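PDB 4AXS: carbamate kinase from Mycoplasma penetrans, which probably catalyses the reversible transfer of a phosphate group between carbamoyl phosphate and ADP, yielding ATP, as carbamate kinases do. Local coordinates for residues V249-V254 and S316-A321; V254-V259 and Q266-T271; V272-L277 and F301-P306; N279-D284 and S290-I295; S309-D314 and D320-L325. All coordinates share one frame; numbering follows the deposited sequence.

Contact 1: V249-V254 and S316-A321. With SO4 (sulfate ion), chain C.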
# COMPACT_ATOMS: atom_id res chain seq x y z
N VAL A 249 -11.88 18.92 -4.20
CA VAL A 249 -12.42 18.66 -5.53
C VAL A 249 -12.82 17.20 -5.71
O VAL A 249 -12.01 16.30 -5.51
CB VAL A 249 -11.42 18.97 -6.65
CG1 VAL A 249 -12.00 18.56 -8.00
CG2 VAL A 249 -11.01 20.43 -6.62
N VAL A 250 -14.06 16.99 -6.11
CA VAL A 250 -14.60 15.67 -6.35
C VAL A 250 -14.74 15.44 -7.85
O VAL A 250 -15.59 16.06 -8.51
CB VAL A 250 -15.98 15.52 -5.68
CG1 VAL A 250 -16.65 14.22 -6.08
CG2 VAL A 250 -15.85 15.65 -4.16
N LEU A 251 -13.90 14.55 -8.40
CA LEU A 251 -13.88 14.33 -9.84
C LEU A 251 -14.94 13.33 -10.23
O LEU A 251 -15.08 12.28 -9.60
CB LEU A 251 -12.53 13.84 -10.31
CG LEU A 251 -11.40 14.85 -10.15
CD1 LEU A 251 -10.10 14.27 -10.69
CD2 LEU A 251 -11.76 16.15 -10.84
N THR A 252 -15.68 13.67 -11.27
CA THR A 252 -16.90 12.95 -11.58
C THR A 252 -17.25 13.31 -13.01
O THR A 252 -16.78 14.32 -13.53
CB THR A 252 -18.04 13.37 -10.63
OG1 THR A 252 -19.10 12.41 -10.68
CG2 THR A 252 -18.57 14.76 -10.99
N ALA A 253 -18.08 12.49 -13.65
CA ALA A 253 -18.27 12.58 -15.09
C ALA A 253 -19.30 13.61 -15.53
O ALA A 253 -19.97 13.41 -16.54
CB ALA A 253 -18.63 11.21 -15.66
N VAL A 254 -19.43 14.71 -14.78
CA VAL A 254 -20.39 15.76 -15.14
C VAL A 254 -19.75 17.14 -15.14
O VAL A 254 -18.86 17.43 -14.35
CB VAL A 254 -21.61 15.78 -14.20
CG1 VAL A 254 -22.25 14.40 -14.08
CG2 VAL A 254 -21.24 16.34 -12.82
N SER A 316 -11.70 16.43 -17.63
CA SER A 316 -11.25 17.23 -18.77
C SER A 316 -11.24 18.71 -18.35
O SER A 316 -10.34 19.48 -18.73
CB SER A 316 -12.23 17.05 -19.93
OG SER A 316 -12.31 15.70 -20.36
N LYS A 317 -12.24 19.11 -17.57
CA LYS A 317 -12.48 20.53 -17.37
C LYS A 317 -12.24 21.00 -15.94
O LYS A 317 -12.96 21.86 -15.42
CB LYS A 317 -13.91 20.87 -17.81
CG LYS A 317 -14.25 20.29 -19.18
CD LYS A 317 -15.73 20.34 -19.49
CE LYS A 317 -16.14 19.25 -20.48
NZ LYS A 317 -16.45 17.96 -19.80
N VAL A 318 -11.20 20.45 -15.31
CA VAL A 318 -10.99 20.67 -13.89
C VAL A 318 -10.11 21.88 -13.56
O VAL A 318 -10.22 22.45 -12.48
CB VAL A 318 -10.45 19.42 -13.19
CG1 VAL A 318 -9.23 18.87 -13.94
CG2 VAL A 318 -10.10 19.73 -11.74
N GLU A 319 -9.24 22.27 -14.48
CA GLU A 319 -8.49 23.51 -14.30
C GLU A 319 -9.43 24.70 -14.53
O GLU A 319 -9.36 25.71 -13.80
CB GLU A 319 -7.26 23.58 -15.21
CG GLU A 319 -7.45 22.99 -16.60
CD GLU A 319 -6.99 21.55 -16.68
OE1 GLU A 319 -5.77 21.30 -16.54
OE2 GLU A 319 -7.85 20.65 -16.88
N ASP A 320 -10.30 24.59 -15.52
CA ASP A 320 -11.36 25.58 -15.71
C ASP A 320 -12.17 25.66 -14.43
O ASP A 320 -12.49 26.74 -13.93
CB ASP A 320 -12.29 25.18 -16.87
CG ASP A 320 -11.66 25.39 -18.23
OD1 ASP A 320 -11.70 26.53 -18.74
OD2 ASP A 320 -11.13 24.41 -18.80
N ALA A 321 -12.51 24.48 -13.91
CA ALA A 321 -13.43 24.35 -12.79
C ALA A 321 -12.94 25.13 -11.58
O ALA A 321 -13.74 25.69 -10.83
CB ALA A 321 -13.62 22.89 -12.43
S SO4 C . -18.01 8.78 -10.73
O1 SO4 C . -18.37 10.16 -11.06
O2 SO4 C . -17.74 8.08 -11.99
O3 SO4 C . -16.84 8.78 -9.86
O4 SO4 C . -19.12 8.12 -10.02

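Contact 2: V254-V259 and Q266-T271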
# COMPACT_ATOMS: atom_id res chain seq x y z
N VAL A 254 -19.43 14.71 -14.78
CA VAL A 254 -20.39 15.76 -15.14
C VAL A 254 -19.75 17.14 -15.14
O VAL A 254 -18.86 17.43 -14.35
CB VAL A 254 -21.61 15.78 -14.20
CG1 VAL A 254 -22.25 14.40 -14.08
CG2 VAL A 254 -21.24 16.34 -12.82
N ASP A 255 -20.23 18.00 -16.03
CA ASP A 255 -19.79 19.40 -16.07
C ASP A 255 -20.39 20.22 -14.92
O ASP A 255 -19.72 21.08 -14.35
CB ASP A 255 -20.13 20.03 -17.42
CG ASP A 255 -21.60 19.88 -17.77
OD1 ASP A 255 -22.27 18.98 -17.20
OD2 ASP A 255 -22.10 20.68 -18.61
N TYR A 256 -21.65 19.94 -14.60
CA TYR A 256 -22.34 20.54 -13.45
C TYR A 256 -23.26 19.52 -12.81
O TYR A 256 -23.72 18.58 -13.47
CB TYR A 256 -23.18 21.75 -13.88
CG TYR A 256 -22.40 22.79 -14.64
CD1 TYR A 256 -21.73 23.81 -13.98
CD2 TYR A 256 -22.34 22.74 -16.02
CE1 TYR A 256 -21.01 24.76 -14.68
CE2 TYR A 256 -21.63 23.69 -16.74
CZ TYR A 256 -20.96 24.69 -16.06
OH TYR A 256 -20.26 25.62 -16.78
N VAL A 257 -23.56 19.71 -11.53
CA VAL A 257 -24.65 18.94 -10.95
C VAL A 257 -25.95 19.67 -11.27
O VAL A 257 -26.07 20.86 -11.05
CB VAL A 257 -24.49 18.67 -9.42
CG1 VAL A 257 -23.23 19.36 -8.88
CG2 VAL A 257 -25.77 19.06 -8.64
N TYR A 258 -26.91 18.93 -11.82
CA TYR A 258 -28.16 19.53 -12.23
C TYR A 258 -29.27 19.31 -11.20
O TYR A 258 -29.21 18.38 -10.39
CB TYR A 258 -28.57 19.02 -13.61
CG TYR A 258 -27.73 19.59 -14.74
CD1 TYR A 258 -26.45 19.10 -14.99
CD2 TYR A 258 -28.20 20.62 -15.54
CE1 TYR A 258 -25.68 19.62 -16.01
CE2 TYR A 258 -27.43 21.15 -16.56
CZ TYR A 258 -26.16 20.64 -16.79
OH TYR A 258 -25.38 21.16 -17.81
N VAL A 259 -30.26 20.19 -11.22
CA VAL A 259 -31.50 19.95 -10.48
C VAL A 259 -32.66 19.88 -11.48
O VAL A 259 -32.59 20.48 -12.55
CB VAL A 259 -31.74 20.98 -9.34
CG1 VAL A 259 -30.79 20.70 -8.16
CG2 VAL A 259 -31.57 22.42 -9.84
N GLN A 266 -35.25 22.35 -15.23
CA GLN A 266 -33.88 21.86 -15.18
C GLN A 266 -32.93 23.04 -15.09
O GLN A 266 -33.09 24.02 -15.82
CB GLN A 266 -33.55 20.98 -16.40
CG GLN A 266 -32.08 20.58 -16.52
CD GLN A 266 -31.84 19.52 -17.60
OE1 GLN A 266 -32.44 18.44 -17.58
NE2 GLN A 266 -30.94 19.81 -18.54
N LYS A 267 -31.96 22.95 -14.19
CA LYS A 267 -30.98 24.00 -14.01
C LYS A 267 -29.64 23.43 -13.55
O LYS A 267 -29.59 22.46 -12.79
CB LYS A 267 -31.47 25.04 -12.99
CG LYS A 267 -32.56 25.94 -13.51
CD LYS A 267 -33.06 26.93 -12.45
CE LYS A 267 -34.16 27.83 -13.00
NZ LYS A 267 -34.73 28.71 -11.95
N ALA A 268 -28.57 24.06 -14.03
CA ALA A 268 -27.21 23.72 -13.64
C ALA A 268 -26.78 24.58 -12.46
O ALA A 268 -26.92 25.81 -12.49
CB ALA A 268 -26.27 23.93 -14.81
N LEU A 269 -26.23 23.95 -11.43
CA LEU A 269 -25.73 24.69 -10.28
C LEU A 269 -24.29 25.13 -10.53
O LEU A 269 -23.45 24.33 -10.94
CB LEU A 269 -25.83 23.84 -9.01
CG LEU A 269 -27.17 23.13 -8.80
CD1 LEU A 269 -27.18 22.33 -7.50
CD2 LEU A 269 -28.32 24.13 -8.86
N LYS A 270 -24.01 26.41 -10.30
CA LYS A 270 -22.67 26.96 -10.51
C LYS A 270 -22.03 27.20 -9.16
O LYS A 270 -21.05 26.55 -8.80
CB LYS A 270 -22.76 28.26 -11.30
CG LYS A 270 -23.77 28.21 -12.44
CD LYS A 270 -23.86 29.55 -13.17
CE LYS A 270 -24.63 29.43 -14.48
NZ LYS A 270 -24.04 30.29 -15.55
N THR A 271 -22.58 28.15 -8.41
CA THR A 271 -22.29 28.22 -6.99
C THR A 271 -23.54 27.74 -6.28
O THR A 271 -24.57 27.49 -6.92
CB THR A 271 -21.90 29.64 -6.56
OG1 THR A 271 -20.85 30.12 -7.40
CG2 THR A 271 -21.40 29.64 -5.13

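Contact 3: V272-L277 and F301-P306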
# COMPACT_ATOMS: atom_id res chain seq x y z
N VAL A 272 -23.46 27.57 -4.96
CA VAL A 272 -24.59 27.08 -4.19
C VAL A 272 -24.11 26.96 -2.76
O VAL A 272 -22.92 27.07 -2.50
CB VAL A 272 -25.22 25.84 -4.83
CG1 VAL A 272 -24.23 24.64 -4.74
CG2 VAL A 272 -26.56 25.52 -4.20
N ASP A 273 -24.95 26.54 -1.86
CA ASP A 273 -24.62 26.46 -0.45
C ASP A 273 -25.44 25.36 0.21
O ASP A 273 -26.34 24.76 -0.40
CB ASP A 273 -24.68 27.73 0.40
CG ASP A 273 -26.03 28.44 0.31
OD1 ASP A 273 -27.12 27.80 0.38
OD2 ASP A 273 -26.01 29.68 0.19
N VAL A 274 -25.12 25.13 1.48
CA VAL A 274 -25.66 24.02 2.25
C VAL A 274 -27.16 24.17 2.40
O VAL A 274 -27.92 23.22 2.18
CB VAL A 274 -24.99 23.98 3.65
CG1 VAL A 274 -25.29 22.67 4.37
CG2 VAL A 274 -23.49 24.21 3.52
N LYS A 275 -27.58 25.38 2.77
CA LYS A 275 -29.00 25.71 2.90
C LYS A 275 -29.81 25.21 1.71
O LYS A 275 -30.81 24.51 1.89
CB LYS A 275 -29.19 27.23 3.08
CG LYS A 275 -30.63 27.65 3.35
CD LYS A 275 -30.80 29.18 3.31
CE LYS A 275 -32.29 29.56 3.13
NZ LYS A 275 -32.55 31.02 3.29
N ALA A 276 -29.38 25.55 0.50
CA ALA A 276 -30.12 25.13 -0.70
C ALA A 276 -29.99 23.63 -0.96
O ALA A 276 -30.98 22.95 -1.26
CB ALA A 276 -29.66 25.92 -1.91
N LEU A 277 -28.77 23.11 -0.84
CA LEU A 277 -28.53 21.69 -1.04
C LEU A 277 -29.44 20.87 -0.14
O LEU A 277 -29.96 19.84 -0.55
CB LEU A 277 -27.08 21.32 -0.80
CG LEU A 277 -26.18 21.37 -2.04
CD1 LEU A 277 -26.98 21.10 -3.30
CD2 LEU A 277 -25.46 22.68 -2.15
N PHE A 301 -17.72 19.17 4.51
CA PHE A 301 -16.40 19.80 4.53
C PHE A 301 -16.45 21.32 4.62
O PHE A 301 -15.74 21.93 5.43
CB PHE A 301 -15.56 19.35 3.33
CG PHE A 301 -14.32 20.18 3.12
CD1 PHE A 301 -13.24 20.09 4.00
CD2 PHE A 301 -14.22 21.04 2.03
CE1 PHE A 301 -12.11 20.85 3.81
CE2 PHE A 301 -13.08 21.80 1.83
CZ PHE A 301 -12.02 21.70 2.73
N VAL A 302 -17.29 21.95 3.79
CA VAL A 302 -17.39 23.41 3.78
C VAL A 302 -18.24 23.97 4.92
O VAL A 302 -18.13 25.15 5.25
CB VAL A 302 -17.96 23.98 2.45
CG1 VAL A 302 -17.12 23.51 1.27
CG2 VAL A 302 -19.43 23.61 2.27
N ASN A 303 -19.06 23.12 5.53
CA ASN A 303 -20.02 23.58 6.54
C ASN A 303 -19.36 24.34 7.70
O ASN A 303 -18.51 23.79 8.42
CB ASN A 303 -20.86 22.42 7.08
CG ASN A 303 -22.19 22.88 7.65
OD1 ASN A 303 -22.62 22.42 8.72
ND2 ASN A 303 -22.85 23.79 6.94
N GLY A 304 -19.75 25.60 7.85
CA GLY A 304 -19.21 26.46 8.89
C GLY A 304 -17.76 26.84 8.67
O GLY A 304 -16.97 26.94 9.61
N HIS A 305 -17.40 27.04 7.41
CA HIS A 305 -16.03 27.40 7.06
C HIS A 305 -16.03 28.29 5.83
O HIS A 305 -15.81 27.82 4.71
CB HIS A 305 -15.21 26.15 6.78
CG HIS A 305 -14.69 25.48 8.02
ND1 HIS A 305 -13.49 25.84 8.60
CD2 HIS A 305 -15.20 24.49 8.77
CE1 HIS A 305 -13.29 25.09 9.67
NE2 HIS A 305 -14.32 24.26 9.80
N PRO A 306 -16.31 29.58 6.04
CA PRO A 306 -16.35 30.57 4.96
C PRO A 306 -15.07 30.58 4.12
O PRO A 306 -15.08 31.06 2.99
CB PRO A 306 -16.52 31.89 5.71
CG PRO A 306 -17.26 31.49 6.98
CD PRO A 306 -16.76 30.13 7.33

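Contact 4: N279-D284 and S290-I295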
# COMPACT_ATOMS: atom_id res chain seq x y z
N ASN A 279 -32.54 21.64 0.83
CA ASN A 279 -33.84 21.58 0.16
C ASN A 279 -33.79 20.67 -1.06
O ASN A 279 -34.63 19.76 -1.20
CB ASN A 279 -34.30 22.98 -0.22
CG ASN A 279 -34.47 23.87 0.98
OD1 ASN A 279 -35.01 23.45 2.00
ND2 ASN A 279 -34.00 25.12 0.87
N PHE A 280 -32.82 20.90 -1.93
CA PHE A 280 -32.65 20.05 -3.10
C PHE A 280 -32.67 18.57 -2.69
O PHE A 280 -33.26 17.73 -3.37
CB PHE A 280 -31.35 20.38 -3.83
CG PHE A 280 -31.40 21.68 -4.59
CD1 PHE A 280 -32.57 22.09 -5.23
CD2 PHE A 280 -30.26 22.48 -4.69
CE1 PHE A 280 -32.62 23.30 -5.95
CE2 PHE A 280 -30.30 23.68 -5.41
CZ PHE A 280 -31.49 24.09 -6.04
N ILE A 281 -32.01 18.28 -1.57
CA ILE A 281 -31.93 16.92 -1.05
C ILE A 281 -33.29 16.45 -0.53
O ILE A 281 -33.67 15.28 -0.68
CB ILE A 281 -30.89 16.83 0.08
CG1 ILE A 281 -29.48 17.04 -0.48
CG2 ILE A 281 -31.00 15.51 0.83
CD1 ILE A 281 -28.43 17.24 0.58
N ASN A 282 -34.03 17.36 0.10
CA ASN A 282 -35.39 17.07 0.54
C ASN A 282 -36.27 16.58 -0.60
O ASN A 282 -37.10 15.68 -0.43
CB ASN A 282 -36.04 18.31 1.17
CG ASN A 282 -35.49 18.62 2.55
OD1 ASN A 282 -34.58 17.93 3.04
ND2 ASN A 282 -36.04 19.66 3.19
N GLN A 283 -36.08 17.18 -1.77
CA GLN A 283 -36.92 16.84 -2.91
C GLN A 283 -36.25 15.85 -3.82
O GLN A 283 -36.61 15.75 -4.99
CB GLN A 283 -37.35 18.08 -3.69
CG GLN A 283 -36.21 18.82 -4.37
CD GLN A 283 -36.51 20.30 -4.49
OE1 GLN A 283 -37.33 20.83 -3.75
NE2 GLN A 283 -35.85 20.97 -5.42
N ASP A 284 -35.28 15.12 -3.27
CA ASP A 284 -34.65 14.01 -3.98
C ASP A 284 -34.06 14.44 -5.31
O ASP A 284 -34.16 13.72 -6.31
CB ASP A 284 -35.66 12.89 -4.19
CG ASP A 284 -35.86 12.04 -2.95
OD1 ASP A 284 -34.98 11.18 -2.66
OD2 ASP A 284 -36.88 12.23 -2.26
N SER A 290 -24.81 7.97 -6.61
CA SER A 290 -24.01 8.68 -7.60
C SER A 290 -23.64 10.08 -7.12
O SER A 290 -22.47 10.38 -6.90
CB SER A 290 -24.75 8.77 -8.94
OG SER A 290 -23.98 9.47 -9.91
N MET A 291 -24.64 10.93 -6.95
CA MET A 291 -24.37 12.33 -6.63
C MET A 291 -24.59 12.66 -5.15
O MET A 291 -23.87 13.47 -4.57
CB MET A 291 -25.23 13.23 -7.51
CG MET A 291 -24.86 14.69 -7.43
SD MET A 291 -23.24 15.03 -8.15
CE MET A 291 -23.49 14.43 -9.83
N LEU A 292 -25.59 12.02 -4.54
CA LEU A 292 -25.98 12.35 -3.17
C LEU A 292 -24.80 12.35 -2.21
O LEU A 292 -24.53 13.36 -1.56
CB LEU A 292 -27.10 11.42 -2.68
CG LEU A 292 -27.91 11.89 -1.47
CD1 LEU A 292 -28.35 13.36 -1.62
CD2 LEU A 292 -29.12 10.98 -1.25
N PRO A 293 -24.08 11.21 -2.11
CA PRO A 293 -22.92 11.07 -1.22
C PRO A 293 -21.85 12.12 -1.49
O PRO A 293 -21.23 12.59 -0.54
CB PRO A 293 -22.38 9.68 -1.55
CG PRO A 293 -23.55 8.93 -2.05
CD PRO A 293 -24.35 9.95 -2.83
N LYS A 294 -21.63 12.46 -2.76
CA LYS A 294 -20.63 13.46 -3.13
C LYS A 294 -21.06 14.83 -2.65
O LYS A 294 -20.26 15.61 -2.12
CB LYS A 294 -20.40 13.49 -4.63
CG LYS A 294 -20.32 12.14 -5.30
CD LYS A 294 -20.18 12.28 -6.81
CE LYS A 294 -19.12 11.33 -7.34
NZ LYS A 294 -19.37 9.93 -6.89
N ILE A 295 -22.33 15.12 -2.84
CA ILE A 295 -22.92 16.36 -2.37
C ILE A 295 -22.78 16.46 -0.87
O ILE A 295 -22.22 17.42 -0.33
CB ILE A 295 -24.41 16.41 -2.74
CG1 ILE A 295 -24.57 16.52 -4.26
CG2 ILE A 295 -25.11 17.56 -2.01
CD1 ILE A 295 -23.80 17.66 -4.88

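Contact 5: S309-D314 and D320-L325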
# COMPACT_ATOMS: atom_id res chain seq x y z
N SER A 309 -14.11 25.92 -0.12
CA SER A 309 -15.13 25.51 -1.07
C SER A 309 -14.99 24.03 -1.45
O SER A 309 -14.04 23.36 -1.02
CB SER A 309 -15.10 26.39 -2.33
OG SER A 309 -13.77 26.61 -2.77
N ALA A 310 -15.93 23.53 -2.23
CA ALA A 310 -15.86 22.16 -2.73
C ALA A 310 -16.29 22.17 -4.17
O ALA A 310 -17.32 22.76 -4.52
CB ALA A 310 -16.74 21.22 -1.90
N ILE A 311 -15.51 21.54 -5.03
CA ILE A 311 -15.82 21.60 -6.44
C ILE A 311 -16.15 20.23 -6.97
O ILE A 311 -15.38 19.30 -6.80
CB ILE A 311 -14.66 22.19 -7.24
CG1 ILE A 311 -14.37 23.62 -6.77
CG2 ILE A 311 -15.00 22.19 -8.73
CD1 ILE A 311 -13.09 24.21 -7.33
N ILE A 312 -17.32 20.11 -7.59
CA ILE A 312 -17.72 18.88 -8.25
C ILE A 312 -17.68 19.05 -9.76
O ILE A 312 -18.67 19.43 -10.37
CB ILE A 312 -19.13 18.44 -7.83
CG1 ILE A 312 -19.19 18.16 -6.33
CG2 ILE A 312 -19.55 17.20 -8.59
CD1 ILE A 312 -20.44 17.40 -5.92
N ALA A 313 -16.53 18.77 -10.37
CA ALA A 313 -16.37 18.92 -11.81
C ALA A 313 -15.77 17.68 -12.47
O ALA A 313 -15.35 16.74 -11.78
CB ALA A 313 -15.53 20.15 -12.11
N ASP A 314 -15.73 17.69 -13.80
CA ASP A 314 -15.20 16.57 -14.58
C ASP A 314 -13.69 16.67 -14.74
O ASP A 314 -13.10 17.72 -14.50
CB ASP A 314 -15.97 16.41 -15.90
CG ASP A 314 -15.40 15.31 -16.80
OD1 ASP A 314 -14.85 14.31 -16.27
OD2 ASP A 314 -15.51 15.43 -18.04
N ASP A 320 -10.30 24.59 -15.52
CA ASP A 320 -11.36 25.58 -15.71
C ASP A 320 -12.17 25.66 -14.43
O ASP A 320 -12.49 26.74 -13.93
CB ASP A 320 -12.29 25.18 -16.87
CG ASP A 320 -11.66 25.39 -18.23
OD1 ASP A 320 -11.70 26.53 -18.74
OD2 ASP A 320 -11.13 24.41 -18.80
N ALA A 321 -12.51 24.48 -13.91
CA ALA A 321 -13.43 24.35 -12.79
C ALA A 321 -12.94 25.13 -11.58
O ALA A 321 -13.74 25.69 -10.83
CB ALA A 321 -13.62 22.89 -12.43
N LEU A 322 -11.62 25.16 -11.40
CA LEU A 322 -11.02 25.87 -10.28
C LEU A 322 -11.12 27.38 -10.43
O LEU A 322 -10.68 28.13 -9.55
CB LEU A 322 -9.57 25.46 -10.12
CG LEU A 322 -9.41 24.11 -9.44
CD1 LEU A 322 -8.46 23.24 -10.24
CD2 LEU A 322 -8.95 24.29 -7.99
N LYS A 323 -11.71 27.82 -11.54
CA LYS A 323 -11.90 29.24 -11.79
C LYS A 323 -13.33 29.57 -12.21
O LYS A 323 -13.55 30.41 -13.09
CB LYS A 323 -10.89 29.74 -12.82
CG LYS A 323 -9.54 30.04 -12.20
CD LYS A 323 -9.74 30.73 -10.85
CE LYS A 323 -8.43 31.10 -10.18
NZ LYS A 323 -8.69 31.85 -8.92
N GLY A 324 -14.29 28.90 -11.59
CA GLY A 324 -15.70 29.19 -11.81
C GLY A 324 -16.20 28.83 -13.19
O GLY A 324 -17.41 28.71 -13.41
N LEU A 325 -15.27 28.64 -14.13
CA LEU A 325 -15.63 28.44 -15.53
C LEU A 325 -16.33 27.11 -15.80
O LEU A 325 -16.98 26.96 -16.84
CB LEU A 325 -14.39 28.57 -16.43
CG LEU A 325 -13.52 29.82 -16.24
CD1 LEU A 325 -12.65 30.06 -17.47
CD2 LEU A 325 -14.36 31.05 -15.91

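Contact 1: V249-V254 and S316-A321
Leu251 turns its CG beside the backbone N (chi1 -65°) and Val318 sets its CG2 anti to the backbone N, and these two choices bring the side chains together. CD1 of Leu251 continues the chain in extended form, and the other branch, CD2, does the touching. It lies 4.0 Å from CG2 of Val318, and the two side chains cross at about a right angle. Val249 comes from two residues earlier on the strand, and its CG1 is 4.4 Å from the same CG2. One valine methyl is therefore met by two aliphatic side chains. The contact is small, wholly apolar and buried. Val318 lies in the first turn of a short helix, directly after the N-cap residue Lys317. Further along the chain, Thr252 and Ala253 reach a bound sulfate, probably from the crystallisation liquor. Thr252 OG1 and sulfate O1 are modelled only 2.4 Å apart, so the details of that bond are doubtful. Ala253 N adds a weak bond to the same oxygen at 3.5 Å. Asn34 ND2 also binds the ion. Glu319, on the helix, forms a salt bridge with Lys53. Strand 247-251 runs between strands 27-31 and 309-313 in the mixed sheet, parallel to both, and helix 318-321 packs against the face that carries Val249.

Contact 2: V254-V259 and Q266-T271
The methyl of Ala268 fits into a notch between Tyr256 and Tyr258. Its CB lies 3.5 Å from CE2 of Tyr258, well out along that ring, and 3.9 Å from CB of Tyr256. Both rings approach it obliquely. CD1 of Tyr256 also comes close to the backbone, 3.5 Å from Leu269 O. The Tyr258 ring has a second neighbour in the aliphatic part of Gln266, whose extended chain passes by and whose OE1 accepts from Asn262 N. Phe261 meets Tyr258 edge-to-face. The two segments form a short beta hairpin, with strands 258-259 and 267-268 antiparallel. Tyr258 and Ala268 are a non-hydrogen-bonded pair. Val259 and Lys267 are a hydrogen-bonded pair, with Val259 N giving to Lys267 O at 2.8 Å and Lys267 N returning a bond to Val259 O. Leu269 N continues the pattern with a straight bond to Val257 O at 3.1 Å (169° at the hydrogen). Away from the tyrosines, the forked end of Leu269 fits against two valines. CD1 is 3.7 Å from CG2 of Val257, and CD2 is 3.8 Å from CG2 of Val259. With chi1 -74°, Val259 sets CG1 beside its backbone N, and both of its methyls face the leucine: CG1 is 4.0 Å from Leu269 CD1. These two side chains cross at about a right angle. Phe280 of helix 274-282 packs on both Val259 and Leu269. Thr328 OG1 bonds to Val257 N and Leu269 O.

Contact 3: V272-L277 and F301-P306
Val302 ends helix 292-302 and offers its CG2 methyl to CG2 of Val274, at 4.3 Å. This is a loose apolar touch, made from a buried residue. Asn303 follows, the first residue to leave helical geometry, and makes the closer approach. Its CG is anti to the backbone N (chi1 -156°), which carries the amide across to the neighbouring helix. There ND2 rests on the fork of Val274, 3.5 Å from CG2 and 3.7 Å from CG1. The two side chains cross at about a right angle, and the amide nitrogen meets the methyls by van der Waals contact. Gly304 then takes the third position of a type II turn from Val302 to His305, with phi 69°. That turn, closed by a weak bond from His305 N to Val302 O, leads the chain away from the helix end. On the other side Val274 sits in the first turn of helix 274-282. Asp273 caps that turn: its OD1 accepts from Ala276 N at 3.2 Å. Met299 also packs on Val274. The arrangement is that of an antiparallel helical hairpin, where the start of one helix meets the end of the next.

Contact 4: N279-D284 and S290-I295
Ile281 alone carries the whole contact from its helix, meeting two residues one turn apart on the other. Its CG1 touches CD1 of Leu292 at 4.0 Å. Its CD1 reaches on to CG2 of Ile295, at 4.2 Å. The isoleucine holds CG1 beside the backbone N (chi1 -68°) and extends beyond it (chi2 169°), so the long branch spans both partners. Leu292 crosses it obliquely, while Ile295 meets the tip from deeper in the protein. Just past Ile281 the helix ends in a Schellman motif. Asp284 is its C-prime residue with positive phi: Asp284 N bonds to Ile281 O at 3.1 Å and Gln285 N to Phe280 O. The second helix is just beginning here, with Ile295 N bonded to Met291 O at 2.8 Å. Lys294 takes no part; its chain folds back so that NZ bonds to Ser290 O at 3.1 Å, in the carbonyl plane. Its ion pairs with Asp233 and a bound sulfate are long and weak. The contact lies at the turn end of two antiparallel helices, 274-282 and 292-302. Phe280 of the first packs on the loop residues Gln285 and Phe286, and Ile295 of the second packs on Ile312 of strand 309-313.

Contact 5: S309-D314 and D320-L325
Ala313 and Ala321 meet methyl to methyl, with their CB atoms 3.4 Å apart. This close approach brings the short helix down onto the strand, and the backbones come within 6.3 Å at the CA atoms of the same two residues. Ile311 stands beside them on the same face of the strand. Its CG2, anti to the backbone N, is 4.0 Å from CB of Ala321. The longer branch runs past the alanine. There CD1 lies 3.9 Å from Ala321 O and 4.0 Å from CA of Leu322, and CD2 of Leu322 comes to 4.2 Å from the same CD1. The isoleucine thus packs against backbone as much as side chain at the point where the helix gives way to a turn. That turn is held by Lys323 N, which bonds to Asp320 O at 2.7 Å. A weak bond from Gly324 N to Ala321 O follows, and Gly324 has positive phi. Behind the first shell, Val249 and Ile247 of the adjoining strand pack on Ile311. Ile312 points to the opposite face, toward helix 292-302. Strand 309-313 lies between 247-251, which is parallel to it, and the antiparallel 328-330. Helix 318-321 packs on the face with Ile311 and Ala313, and helix 292-302 on the face with Ala310 and Ile312.

Contacts 1 and 5 are the buried pair. They press the same short helix, 318-321, onto two adjacent strands of the main sheet. Both are apolar, though contact 5 also packs an isoleucine on helix-end backbone. Contacts 3 and 4 lie at the two ends of the same helical hairpin, 274-282 with 292-302, and are partly buried. Contact 4 is purely apolar, whereas contact 3 rests the amide of an exposed asparagine on a valine. Contact 2 is farthest from the chain centre and the only one with hydrogen bonds between its segments. It adjoins contact 4 through helix 274-282. Helix 292-302 joins contacts 3 and 4 to the sheet of contacts 1 and 5, on the face away from helix 318-321.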